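Side-chain contact in hydrogenase expression protein (Thiobacillus denitrificans, PDB 3SB1), which is of unknown function but probably takes part in the expression or maturation of hydrogenase: residues S103-T108 / F134-V139. Residues are numbered along the deposited sequence; the frame is centred on the assembly and turned at random. Where two conformers were deposited one is given.
Sequences STLDET and FVPELV
Leu105 meets Pro136 and Leu138 in a purely apolar contact, a compact example of how one branched side chain can tie a loop to the face of a β-sheet. Along strand 102-107 the side chains alternate. Ser103 packs on His118 of strand 113-119, while Thr104, on the other face of the sheet, packs on Ile117. Leu105 then does the work. Its CG stands beside the backbone N and anti to the carbonyl carbon (chi1 -49°), and the methyl CD2 reaches between two partners, lying 3.8 Å from Pro136 CB and 3.8 Å from Leu138 CB. Nearer the strand, Leu105 CB faces Pro136 CG at 4.2 Å. The leucine and the proline ring slide past each other in opposite directions. Leu138 comes across at about a right angle, and its CD1 also approaches Leu105 CD2, at 3.9 Å. Pro136 and Leu138 both belong to a β-turn closed by a hydrogen bond of 3.2 Å from Val139 N to Pro136 O. Leu105 and Pro136 are buried, whereas Leu138 is exposed. Leu105 also touches Ile116 and Val95 of the flanking strands, and Pro136 rests on Trp114. Asp106, whose CB points away from the loop, forms a salt bridge through OD2 with Arg85 NH1, and Glu107 OE2 is bonded to Gly112 N and to Ser141 OG of the second subunit. The arrangement is that of a loop folded back over one face of an antiparallel sheet, here the link between strand 125-132 and helix 143-157.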
loop_
_atom_site.group_PDB
_atom_site.type_symbol
_atom_site.label_atom_id
_atom_site.label_comp_id
_atom_site.label_asym_id
_atom_site.label_seq_id
_atom_site.Cartn_x
_atom_site.Cartn_y
_atom_site.Cartn_z
ATOM N N SER A 103 -4.242 10.694 -4.141
ATOM C CA SER A 103 -2.792 10.540 -4.084
ATOM C C SER A 103 -2.333 9.236 -4.752
ATOM O O SER A 103 -3.084 8.275 -4.836
ATOM C CB SER A 103 -2.326 10.497 -2.653
ATOM O OG SER A 103 -2.741 11.624 -1.931
ATOM N N THR A 104 -1.131 9.274 -5.290
ATOM C CA THR A 104 -0.478 8.077 -5.805
ATOM C C THR A 104 0.780 7.923 -4.959
ATOM O O THR A 104 1.497 8.872 -4.746
ATOM C CB THR A 104 -0.107 8.173 -7.248
ATOM O OG1 THR A 104 0.589 9.410 -7.482
ATOM C CG2 THR A 104 -1.391 8.159 -8.104
ATOM N N LEU A 105 1.015 6.713 -4.460
ATOM C CA LEU A 105 2.176 6.365 -3.632
ATOM C C LEU A 105 2.767 5.192 -4.351
ATOM O O LEU A 105 2.290 4.057 -4.218
ATOM C CB LEU A 105 1.814 6.063 -2.174
ATOM C CG LEU A 105 0.898 7.159 -1.588
ATOM C CD1 LEU A 105 -0.570 6.821 -1.833
ATOM C CD2 LEU A 105 1.132 7.443 -0.064
ATOM N N ASP A 106 3.811 5.452 -5.110
ATOM C CA ASP A 106 4.409 4.422 -5.936
ATOM C C ASP A 106 5.795 4.039 -5.456
ATOM O O ASP A 106 6.680 4.900 -5.325
ATOM C CB ASP A 106 4.508 4.887 -7.381
ATOM C CG ASP A 106 3.128 5.087 -8.032
ATOM O OD1 ASP A 106 2.209 4.321 -7.709
ATOM O OD2 ASP A 106 2.952 6.061 -8.788
ATOM N N GLU A 107 6.003 2.762 -5.233
ATOM C CA GLU A 107 7.350 2.323 -4.881
ATOM C C GLU A 107 8.173 2.444 -6.184
ATOM O O GLU A 107 7.695 2.095 -7.303
ATOM C CB GLU A 107 7.363 0.883 -4.363
ATOM C CG GLU A 107 8.654 0.558 -3.640
ATOM C CD GLU A 107 8.593 -0.640 -2.781
ATOM O OE1 GLU A 107 7.713 -1.511 -3.071
ATOM O OE2 GLU A 107 9.409 -0.663 -1.796
ATOM N N THR A 108 9.379 2.946 -6.060
ATOM C CA THR A 108 10.310 2.997 -7.188
ATOM C C THR A 108 10.968 1.604 -7.358
ATOM O O THR A 108 10.663 0.634 -6.656
ATOM C CB THR A 108 11.409 4.051 -6.988
ATOM O OG1 THR A 108 12.297 3.642 -5.940
ATOM C CG2 THR A 108 10.754 5.407 -6.649
ATOM N N PHE A 134 9.644 1.941 5.085
ATOM C CA PHE A 134 9.239 0.594 4.802
ATOM C C PHE A 134 7.830 0.544 4.132
ATOM O O PHE A 134 7.558 -0.316 3.289
ATOM C CB PHE A 134 9.352 -0.326 6.028
ATOM C CG PHE A 134 10.724 -0.356 6.607
ATOM C CD1 PHE A 134 11.758 -0.987 5.915
ATOM C CD2 PHE A 134 11.036 0.265 7.822
ATOM C CE1 PHE A 134 13.065 -1.007 6.413
ATOM C CE2 PHE A 134 12.343 0.222 8.318
ATOM C CZ PHE A 134 13.345 -0.396 7.628
ATOM N N VAL A 135 7.002 1.520 4.455
ATOM C CA VAL A 135 5.697 1.685 3.799
ATOM C C VAL A 135 5.318 3.149 4.060
ATOM O O VAL A 135 5.612 3.682 5.129
ATOM C CB VAL A 135 4.626 0.703 4.265
ATOM C CG1 VAL A 135 4.330 0.916 5.730
ATOM C CG2 VAL A 135 3.367 0.863 3.406
ATOM N N PRO A 136 4.698 3.815 3.068
ATOM C CA PRO A 136 4.333 5.202 3.342
ATOM C C PRO A 136 3.300 5.296 4.458
ATOM O O PRO A 136 2.336 4.512 4.492
ATOM C CB PRO A 136 3.739 5.682 2.037
ATOM C CG PRO A 136 4.270 4.810 0.982
ATOM C CD PRO A 136 4.429 3.449 1.666
ATOM N N GLU A 137 3.444 6.332 5.293
ATOM C CA GLU A 137 2.558 6.495 6.435
ATOM C C GLU A 137 1.080 6.526 6.038
ATOM O O GLU A 137 0.163 5.989 6.704
ATOM C CB GLU A 137 2.925 7.817 7.175
ATOM C CG GLU A 137 2.277 7.970 8.493
ATOM C CD GLU A 137 2.731 6.898 9.480
ATOM O OE1 GLU A 137 3.835 6.336 9.266
ATOM O OE2 GLU A 137 1.994 6.622 10.471
ATOM N N LEU A 138 0.835 7.157 4.928
ATOM C CA LEU A 138 -0.530 7.360 4.488
ATOM C C LEU A 138 -1.364 6.142 4.160
ATOM O O LEU A 138 -2.596 6.236 4.172
ATOM C CB LEU A 138 -0.517 8.266 3.252
ATOM C CG LEU A 138 -0.233 9.746 3.475
ATOM C CD1 LEU A 138 0.261 10.482 2.183
ATOM C CD2 LEU A 138 -1.493 10.400 4.096
ATOM N N VAL A 139 -0.740 5.021 3.852
ATOM C CA VAL A 139 -1.534 3.871 3.449
ATOM C C VAL A 139 -2.132 3.159 4.667
ATOM O O VAL A 139 -3.198 2.549 4.559
ATOM C CB VAL A 139 -0.696 2.894 2.631
ATOM C CG1 VAL A 139 0.372 2.234 3.495
ATOM C CG2 VAL A 139 -1.573 1.825 2.005
#